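PDB 2Q88: putative ABC transporter amino acid-binding protein from Sinorhizobium meliloti, which binds the compatible solute ectoine and probably delivers it to an ABC transporter for uptake. Local coordinates for residues G79-S93 and Y201-R215. Residues are numbered along the deposited sequence; the frame is centred on the assembly and turned at random.
Sequences GLFMKPERCAAVAYS and YCDGAAFRKGDEALR. With CD (cadmium ion), chain D; 4CS ((4S)-2-methyl-1,4,5,6-tetrahydropyrimidine-4-carboxylic acid), chain F.
A91, K209 and Y201 bury the most surface here. A91 pairs with F207 as an antiparallel hydrogen-bonded pair. Its N gives a hydrogen bond to F207 O (2.7 Å), and its O takes one from F207 N. The methyl of A91 lies over one face of the R215 guanidinium. R215 is bent at its second and third torsions, which brings NH1 to a hydrogen bond with Y92 O (3.2 Å); the oxygen lies close to the guanidinium plane. R250 also donates to Y92 O. K209 reaches across to the backbone of C87-V90. Its chain bends about CB-CG (chi2 -73°), and NZ hydrogen-bonds both C87 O and V90 O, each at 3.0 Å. C87 O is approached almost end-on; V90 O is met from above its carbonyl plane. In this family 3 solute-binding protein, 79-93 runs from the ectoine pocket to strand 91-92, which pairs with strand 206-207 in a two-stranded antiparallel sheet. F81 lines the pocket, and Y201 CB packs over one face of its ring, 3.6 Å from the centroid, a CH-pi contact. The two rings lie 10° from parallel but are displaced, with little overlap. G79 O covers the opposite face of F81. F81 N and R86 NH1 both hydrogen-bond ectoine OXT, and R86 NH2 donates to ectoine O at 2.8 Å. M82 N makes an almost straight hydrogen bond to C202 O (177°).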
ATOM      1  N   GLY A  79      -0.623   2.255   2.342  1.00 25.10           N
ATOM      2  CA  GLY A  79       0.468   1.402   1.895  1.00 24.96           C
ATOM      3  C   GLY A  79       0.870   1.780   0.478  1.00 24.97           C
ATOM      4  O   GLY A  79       1.255   0.916  -0.318  1.00 25.18           O
ATOM      5  N   LEU A  80       0.767   3.068   0.159  1.00 24.70           N
ATOM      6  CA  LEU A  80       1.173   3.579  -1.161  1.00 24.63           C
ATOM      7  C   LEU A  80       2.693   3.723  -1.204  1.00 23.98           C
ATOM      8  O   LEU A  80       3.260   4.734  -0.762  1.00 24.10           O
ATOM      9  CB  LEU A  80       0.461   4.899  -1.498  1.00 25.26           C
ATOM     10  CG  LEU A  80       0.613   5.394  -2.945  1.00 25.82           C
ATOM     11  CD1 LEU A  80      -0.261   4.606  -3.922  1.00 27.90           C
ATOM     12  CD2 LEU A  80       0.313   6.876  -3.031  1.00 29.19           C
ATOM     13  N   PHE A  81       3.349   2.687  -1.718  1.00 22.41           N
ATOM     14  CA  PHE A  81       4.792   2.550  -1.628  1.00 22.14           C
ATOM     15  C   PHE A  81       5.534   3.704  -2.301  1.00 22.90           C
ATOM     16  O   PHE A  81       5.111   4.186  -3.357  1.00 22.19           O
ATOM     17  CB  PHE A  81       5.249   1.231  -2.261  1.00 21.75           C
ATOM     18  CG  PHE A  81       4.718  -0.012  -1.582  1.00 21.35           C
ATOM     19  CD1 PHE A  81       4.795  -0.168  -0.195  1.00 20.92           C
ATOM     20  CD2 PHE A  81       4.228  -1.077  -2.352  1.00 21.49           C
ATOM     21  CE1 PHE A  81       4.330  -1.346   0.419  1.00 21.38           C
ATOM     22  CE2 PHE A  81       3.759  -2.255  -1.737  1.00 21.87           C
ATOM     23  CZ  PHE A  81       3.817  -2.378  -0.358  1.00 22.33           C
ATOM     24  N   MET A  82       6.638   4.129  -1.685  1.00 23.31           N
ATOM     25  CA  MET A  82       7.452   5.222  -2.212  1.00 24.79           C
ATOM     26  C   MET A  82       8.230   4.795  -3.434  1.00 25.40           C
ATOM     27  O   MET A  82       8.845   3.730  -3.442  1.00 25.71           O
ATOM     28  CB  MET A  82       8.441   5.721  -1.165  1.00 24.63           C
ATOM     29  CG  MET A  82       7.803   6.235   0.113  1.00 24.29           C
ATOM     30  SD  MET A  82       9.023   7.188   1.065  1.00 27.23           S
ATOM     31  CE  MET A  82       8.289   7.068   2.681  1.00 23.95           C
ATOM     32  N   LYS A  83       8.210   5.656  -4.447  1.00 26.39           N
ATOM     33  CA  LYS A  83       8.948   5.471  -5.688  1.00 27.03           C
ATOM     34  C   LYS A  83       9.283   6.849  -6.227  1.00 27.30           C
ATOM     35  O   LYS A  83       8.511   7.787  -6.034  1.00 28.04           O
ATOM     36  CB  LYS A  83       8.088   4.763  -6.737  1.00 26.84           C
ATOM     37  CG  LYS A  83       7.671   3.356  -6.406  1.00 29.05           C
ATOM     38  CD  LYS A  83       6.422   2.992  -7.189  1.00 32.08           C
ATOM     39  CE  LYS A  83       6.735   2.733  -8.642  1.00 34.11           C
ATOM     40  NZ  LYS A  83       5.515   2.263  -9.357  1.00 37.09           N
ATOM     41  N   PRO A  84      10.412   6.977  -6.915  1.00 27.84           N
ATOM     42  CA  PRO A  84      10.826   8.262  -7.489  1.00 27.80           C
ATOM     43  C   PRO A  84       9.661   9.045  -8.117  1.00 27.82           C
ATOM     44  O   PRO A  84       9.416  10.180  -7.720  1.00 27.51           O
ATOM     45  CB  PRO A  84      11.860   7.845  -8.529  1.00 28.38           C
ATOM     46  CG  PRO A  84      12.523   6.645  -7.892  1.00 27.76           C
ATOM     47  CD  PRO A  84      11.389   5.904  -7.195  1.00 27.47           C
ATOM     48  N   GLU A  85       8.924   8.417  -9.038  1.00 27.90           N
ATOM     49  CA  GLU A  85       7.760   9.037  -9.707  1.00 28.03           C
ATOM     50  C   GLU A  85       6.682   9.546  -8.769  1.00 27.63           C
ATOM     51  O   GLU A  85       6.107  10.607  -8.997  1.00 27.29           O
ATOM     52  CB  GLU A  85       7.111   8.076 -10.705  1.00 28.57           C
ATOM     53  CG  GLU A  85       7.199   6.611 -10.304  1.00 31.69           C
ATOM     54  CD  GLU A  85       8.487   5.982 -10.798  1.00 33.48           C
ATOM     55  OE1 GLU A  85       9.386   5.728  -9.975  1.00 32.70           O
ATOM     56  OE2 GLU A  85       8.605   5.763 -12.026  1.00 37.50           O
ATOM     57  N   ARG A  86       6.386   8.762  -7.732  1.00 26.73           N
ATOM     58  CA  ARG A  86       5.391   9.152  -6.748  1.00 26.58           C
ATOM     59  C   ARG A  86       5.939  10.240  -5.841  1.00 26.96           C
ATOM     60  O   ARG A  86       5.224  11.168  -5.491  1.00 26.19           O
ATOM     61  CB  ARG A  86       4.966   7.952  -5.908  1.00 25.68           C
ATOM     62  CG  ARG A  86       4.280   6.845  -6.688  1.00 25.86           C
ATOM     63  CD  ARG A  86       3.892   5.662  -5.796  1.00 25.76           C
ATOM     64  NE  ARG A  86       3.108   4.676  -6.528  1.00 25.40           N
ATOM     65  CZ  ARG A  86       2.663   3.536  -6.018  1.00 26.63           C
ATOM     66  NH1 ARG A  86       2.937   3.203  -4.759  1.00 24.52           N
ATOM     67  NH2 ARG A  86       1.936   2.717  -6.779  1.00 27.06           N
ATOM     68  N   CYS A  87       7.209  10.107  -5.465  1.00 27.87           N
ATOM     69  CA  CYS A  87       7.894  11.090  -4.625  1.00 29.43           C
ATOM     70  C   CYS A  87       7.906  12.489  -5.247  1.00 29.16           C
ATOM     71  O   CYS A  87       7.872  13.486  -4.527  1.00 29.67           O
ATOM     72  CB  CYS A  87       9.318  10.620  -4.315  1.00 29.78           C
ATOM     73  SG  CYS A  87       9.320   9.116  -3.309  1.00 34.81           S
ATOM     74  N   ALA A  88       7.918  12.549  -6.574  1.00 28.94           N
ATOM     75  CA  ALA A  88       7.879  13.817  -7.303  1.00 29.10           C
ATOM     76  C   ALA A  88       6.503  14.490  -7.275  1.00 28.99           C
ATOM     77  O   ALA A  88       6.405  15.693  -7.505  1.00 29.40           O
ATOM     78  CB  ALA A  88       8.328  13.604  -8.736  1.00 29.23           C
ATOM     79  N   ALA A  89       5.454  13.712  -6.998  1.00 28.59           N
ATOM     80  CA  ALA A  89       4.061  14.178  -7.091  1.00 28.51           C
ATOM     81  C   ALA A  89       3.450  14.538  -5.740  1.00 28.38           C
ATOM     82  O   ALA A  89       2.495  15.310  -5.678  1.00 28.62           O
ATOM     83  CB  ALA A  89       3.195  13.122  -7.779  1.00 28.37           C
ATOM     84  N   VAL A  90       3.996  13.961  -4.669  1.00 27.98           N
ATOM     85  CA  VAL A  90       3.469  14.139  -3.311  1.00 28.07           C
ATOM     86  C   VAL A  90       4.579  14.417  -2.297  1.00 27.97           C
ATOM     87  O   VAL A  90       5.754  14.181  -2.578  1.00 28.93           O
ATOM     88  CB  VAL A  90       2.685  12.881  -2.840  1.00 27.68           C
ATOM     89  CG1 VAL A  90       1.506  12.619  -3.745  1.00 28.10           C
ATOM     90  CG2 VAL A  90       3.594  11.660  -2.802  1.00 27.70           C
ATOM     91  N   ALA A  91       4.198  14.914  -1.123  1.00 27.63           N
ATOM     92  CA  ALA A  91       5.119  15.074  -0.002  1.00 26.74           C
ATOM     93  C   ALA A  91       4.910  13.909   0.972  1.00 26.52           C
ATOM     94  O   ALA A  91       3.929  13.877   1.704  1.00 26.47           O
ATOM     95  CB  ALA A  91       4.870  16.400   0.695  1.00 26.91           C
ATOM     96  N   TYR A  92       5.843  12.961   0.951  1.00 25.38           N
ATOM     97  CA  TYR A  92       5.801  11.764   1.780  1.00 24.95           C
ATOM     98  C   TYR A  92       6.360  12.013   3.167  1.00 24.40           C
ATOM     99  O   TYR A  92       7.299  12.796   3.343  1.00 23.34           O
ATOM    100  CB  TYR A  92       6.646  10.660   1.141  1.00 25.25           C
ATOM    101  CG  TYR A  92       5.911   9.712   0.214  1.00 25.44           C
ATOM    102  CD1 TYR A  92       4.955   8.824   0.702  1.00 26.15           C
ATOM    103  CD2 TYR A  92       6.229   9.660  -1.140  1.00 26.27           C
ATOM    104  CE1 TYR A  92       4.298   7.928  -0.152  1.00 25.98           C
ATOM    105  CE2 TYR A  92       5.580   8.776  -2.005  1.00 26.23           C
ATOM    106  CZ  TYR A  92       4.618   7.928  -1.507  1.00 26.34           C
ATOM    107  OH  TYR A  92       3.988   7.055  -2.359  1.00 26.71           O
ATOM    108  N   SER A  93       5.790  11.324   4.148  1.00 23.72           N
ATOM    109  CA  SER A  93       6.404  11.207   5.452  1.00 23.47           C
ATOM    110  C   SER A  93       7.604  10.276   5.349  1.00 23.82           C
ATOM    111  O   SER A  93       7.894   9.745   4.287  1.00 23.76           O
ATOM    112  CB  SER A  93       5.413  10.584   6.435  1.00 23.80           C
ATOM    113  OG  SER A  93       5.250   9.205   6.139  1.00 23.33           O
ATOM    114  N   TYR A 201       9.594  -2.727  -0.944  1.00 26.57           N
ATOM    115  CA  TYR A 201       9.096  -1.365  -0.910  1.00 25.95           C
ATOM    116  C   TYR A 201       8.760  -0.989   0.527  1.00 25.70           C
ATOM    117  O   TYR A 201       8.520  -1.870   1.353  1.00 24.31           O
ATOM    118  CB  TYR A 201       7.805  -1.257  -1.725  1.00 26.28           C
ATOM    119  CG  TYR A 201       7.952  -1.332  -3.223  1.00 25.83           C
ATOM    120  CD1 TYR A 201       8.516  -0.276  -3.942  1.00 26.81           C
ATOM    121  CD2 TYR A 201       7.507  -2.445  -3.929  1.00 26.77           C
ATOM    122  CE1 TYR A 201       8.649  -0.338  -5.321  1.00 26.02           C
ATOM    123  CE2 TYR A 201       7.634  -2.518  -5.318  1.00 26.31           C
ATOM    124  CZ  TYR A 201       8.205  -1.457  -6.000  1.00 26.61           C
ATOM    125  OH  TYR A 201       8.349  -1.514  -7.365  1.00 26.86           O
ATOM    126  N   CYS A 202       8.754   0.314   0.803  1.00 26.57           N
ATOM    127  CA  CYS A 202       8.144   0.870   2.014  1.00 27.13           C
ATOM    128  C   CYS A 202       7.220   2.014   1.646  1.00 26.43           C
ATOM    129  O   CYS A 202       7.482   2.760   0.703  1.00 26.23           O
ATOM    130  CB  CYS A 202       9.192   1.416   2.988  1.00 28.41           C
ATOM    131  SG  CYS A 202      10.384   0.236   3.638  1.00 33.20           S
ATOM    132  N   ASP A 203       6.146   2.172   2.407  1.00 25.81           N
ATOM    133  CA  ASP A 203       5.260   3.304   2.219  1.00 26.52           C
ATOM    134  C   ASP A 203       5.557   4.457   3.199  1.00 26.12           C
ATOM    135  O   ASP A 203       6.502   4.406   3.983  1.00 26.73           O
ATOM    136  CB  ASP A 203       3.791   2.855   2.323  1.00 26.48           C
ATOM    137  CG  ASP A 203       3.236   2.930   3.739  1.00 29.02           C
ATOM    138  OD1 ASP A 203       4.018   2.850   4.712  1.00 30.13           O
ATOM    139  OD2 ASP A 203       2.016   3.091   3.975  1.00 29.43           O
ATOM    140  N   GLY A 204       4.762   5.508   3.100  1.00 25.57           N
ATOM    141  CA  GLY A 204       4.659   6.520   4.141  1.00 24.03           C
ATOM    142  C   GLY A 204       3.312   7.153   3.882  1.00 24.08           C
ATOM    143  O   GLY A 204       2.682   6.851   2.865  1.00 24.19           O
ATOM    144  N   ALA A 205       2.861   8.030   4.772  1.00 22.47           N
ATOM    145  CA  ALA A 205       1.693   8.838   4.463  1.00 22.78           C
ATOM    146  C   ALA A 205       2.085   9.867   3.391  1.00 22.85           C
ATOM    147  O   ALA A 205       3.171  10.430   3.454  1.00 22.78           O
ATOM    148  CB  ALA A 205       1.173   9.528   5.717  1.00 22.44           C
ATOM    149  N   ALA A 206       1.219  10.091   2.404  1.00 22.78           N
ATOM    150  CA  ALA A 206       1.497  11.089   1.365  1.00 22.61           C
ATOM    151  C   ALA A 206       0.595  12.308   1.525  1.00 23.37           C
ATOM    152  O   ALA A 206      -0.616  12.164   1.685  1.00 22.43           O
ATOM    153  CB  ALA A 206       1.313  10.498  -0.005  1.00 22.79           C
ATOM    154  N   PHE A 207       1.196  13.495   1.441  1.00 23.02           N
ATOM    155  CA  PHE A 207       0.470  14.754   1.554  1.00 24.05           C
ATOM    156  C   PHE A 207       0.647  15.560   0.284  1.00 24.60           C
ATOM    157  O   PHE A 207       1.583  15.330  -0.472  1.00 24.31           O
ATOM    158  CB  PHE A 207       0.986  15.556   2.753  1.00 23.96           C
ATOM    159  CG  PHE A 207       0.925  14.803   4.047  1.00 23.58           C
ATOM    160  CD1 PHE A 207       1.989  13.991   4.447  1.00 23.56           C
ATOM    161  CD2 PHE A 207      -0.193  14.895   4.865  1.00 23.13           C
ATOM    162  CE1 PHE A 207       1.931  13.277   5.649  1.00 24.16           C
ATOM    163  CE2 PHE A 207      -0.253  14.188   6.063  1.00 24.64           C
ATOM    164  CZ  PHE A 207       0.811  13.375   6.449  1.00 23.75           C
ATOM    165  N   ARG A 208      -0.272  16.490   0.054  1.00 26.31           N
ATOM    166  CA  ARG A 208      -0.171  17.420  -1.061  1.00 28.45           C
ATOM    167  C   ARG A 208       1.139  18.203  -0.913  1.00 28.82           C
ATOM    168  O   ARG A 208       1.499  18.604   0.200  1.00 29.15           O
ATOM    169  CB  ARG A 208      -1.372  18.365  -1.025  1.00 28.26           C
ATOM    170  CG  ARG A 208      -2.114  18.531  -2.330  1.00 29.57           C
ATOM    171  CD  ARG A 208      -3.161  19.661  -2.301  1.00 30.93           C
ATOM    172  NE  ARG A 208      -2.535  20.965  -2.074  1.00 36.86           N
ATOM    173  CZ  ARG A 208      -2.751  21.758  -1.023  1.00 37.91           C
ATOM    174  NH1 ARG A 208      -3.615  21.416  -0.069  1.00 40.84           N
ATOM    175  NH2 ARG A 208      -2.108  22.913  -0.936  1.00 37.79           N
ATOM    176  N   LYS A 209       1.857  18.403  -2.019  1.00 29.57           N
ATOM    177  CA  LYS A 209       3.146  19.126  -2.012  1.00 30.05           C
ATOM    178  C   LYS A 209       3.117  20.459  -1.258  1.00 29.88           C
ATOM    179  O   LYS A 209       4.076  20.814  -0.547  1.00 30.40           O
ATOM    180  CB  LYS A 209       3.634  19.359  -3.448  1.00 30.31           C
ATOM    181  CG  LYS A 209       4.293  18.151  -4.092  1.00 31.25           C
ATOM    182  CD  LYS A 209       5.672  17.896  -3.511  1.00 33.22           C
ATOM    183  CE  LYS A 209       6.463  16.946  -4.392  1.00 33.58           C
ATOM    184  NZ  LYS A 209       7.602  16.345  -3.639  1.00 35.19           N
ATOM    185  N   GLY A 210       2.016  21.190  -1.409  1.00 29.43           N
ATOM    186  CA  GLY A 210       1.825  22.455  -0.706  1.00 28.36           C
ATOM    187  C   GLY A 210       1.468  22.332   0.763  1.00 27.83           C
ATOM    188  O   GLY A 210       1.450  23.332   1.486  1.00 27.41           O
ATOM    189  N   ASP A 211       1.192  21.110   1.212  1.00 27.66           N
ATOM    190  CA  ASP A 211       0.898  20.835   2.626  1.00 27.57           C
ATOM    191  C   ASP A 211       2.128  20.333   3.400  1.00 27.36           C
ATOM    192  O   ASP A 211       1.991  19.548   4.339  1.00 27.22           O
ATOM    193  CB  ASP A 211      -0.230  19.798   2.754  1.00 27.40           C
ATOM    194  CG  ASP A 211      -1.615  20.394   2.546  1.00 29.15           C
ATOM    195  OD1 ASP A 211      -1.788  21.625   2.674  1.00 30.59           O
ATOM    196  OD2 ASP A 211      -2.605  19.690   2.257  1.00 29.71           O
ATOM    197  N   GLU A 212       3.315  20.789   3.008  1.00 27.36           N
ATOM    198  CA  GLU A 212       4.581  20.349   3.619  1.00 27.80           C
ATOM    199  C   GLU A 212       4.674  20.609   5.125  1.00 26.71           C
ATOM    200  O   GLU A 212       5.303  19.837   5.840  1.00 26.96           O
ATOM    201  CB  GLU A 212       5.796  20.943   2.882  1.00 28.53           C
ATOM    202  CG  GLU A 212       5.928  22.467   2.905  1.00 32.93           C
ATOM    203  CD  GLU A 212       6.843  23.006   4.012  1.00 38.84           C
ATOM    204  OE1 GLU A 212       7.749  22.276   4.490  1.00 41.21           O
ATOM    205  OE2 GLU A 212       6.681  24.189   4.396  1.00 40.80           O
ATOM    206  N   ALA A 213       4.047  21.684   5.601  1.00 25.68           N
ATOM    207  CA  ALA A 213       4.029  21.980   7.030  1.00 25.29           C
ATOM    208  C   ALA A 213       3.262  20.903   7.810  1.00 24.90           C
ATOM    209  O   ALA A 213       3.654  20.540   8.917  1.00 24.89           O
ATOM    210  CB  ALA A 213       3.441  23.363   7.290  1.00 25.47           C
ATOM    211  N   LEU A 214       2.179  20.389   7.231  1.00 24.64           N
ATOM    212  CA  LEU A 214       1.441  19.272   7.850  1.00 24.44           C
ATOM    213  C   LEU A 214       2.249  17.962   7.809  1.00 23.98           C
ATOM    214  O   LEU A 214       2.251  17.201   8.775  1.00 23.81           O
ATOM    215  CB  LEU A 214       0.057  19.096   7.204  1.00 24.68           C
ATOM    216  CG  LEU A 214      -0.818  17.895   7.603  1.00 24.85           C
ATOM    217  CD1 LEU A 214      -1.261  17.960   9.069  1.00 26.17           C
ATOM    218  CD2 LEU A 214      -2.029  17.787   6.667  1.00 24.64           C
ATOM    219  N   ARG A 215       2.929  17.711   6.698  1.00 23.53           N
ATOM    220  CA  ARG A 215       3.864  16.578   6.591  1.00 23.64           C
ATOM    221  C   ARG A 215       4.950  16.639   7.685  1.00 23.67           C
ATOM    222  O   ARG A 215       5.209  15.631   8.344  1.00 24.15           O
ATOM    223  CB  ARG A 215       4.485  16.532   5.190  1.00 23.43           C
ATOM    224  CG  ARG A 215       5.359  15.324   4.893  1.00 24.45           C
ATOM    225  CD  ARG A 215       6.781  15.440   5.396  1.00 24.24           C
ATOM    226  NE  ARG A 215       7.397  16.701   4.997  1.00 26.82           N
ATOM    227  CZ  ARG A 215       8.011  16.894   3.842  1.00 27.45           C
ATOM    228  NH1 ARG A 215       8.104  15.904   2.960  1.00 30.19           N
ATOM    229  NH2 ARG A 215       8.548  18.078   3.570  1.00 30.29           N
TER
HETATM  230 CD    CD D 603       8.890  22.752   6.448  0.60 33.46          CD
HETATM  231  O   4CS F 501       1.114   0.437  -5.461  1.00 22.38           O
HETATM  232  C   4CS F 501       1.205   0.211  -4.254  1.00 21.89           C
HETATM  233  OXT 4CS F 501       1.649   1.079  -3.494  1.00 22.40           O
HETATM  234  CA  4CS F 501       0.799  -1.149  -3.702  1.00 21.02           C
HETATM  235  CB  4CS F 501      -0.449  -1.712  -4.355  1.00 20.98           C
HETATM  236  CAD 4CS F 501      -0.755  -3.096  -3.774  1.00 20.33           C
HETATM  237  NAG 4CS F 501      -0.870  -2.998  -2.296  1.00 20.20           N
HETATM  238  CAI 4CS F 501      -0.181  -2.010  -1.575  1.00 20.63           C
HETATM  239  CAA 4CS F 501      -0.326  -1.918  -0.046  1.00 20.18           C
HETATM  240  N   4CS F 501       0.622  -1.074  -2.240  1.00 20.65           N
HETATM  241  O   HOH W   1       0.251   5.272   2.088  1.00 20.08           O
HETATM  242  O   HOH W   2       9.783   2.022  -1.461  1.00 23.29           O
HETATM  243  O   HOH W   3       6.564  -0.812  -9.298  1.00 28.45           O
HETATM  244  O   HOH W   4       0.891  16.920  -4.386  1.00 40.40           O
HETATM  245  O   HOH W   5       7.333  24.495   6.958  1.00 40.80           O
HETATM  246  O   HOH W   6      10.099  21.733   6.074  1.00 15.93           O
HETATM  247  O   HOH W   7      10.343  23.880   4.753  1.00 35.89           O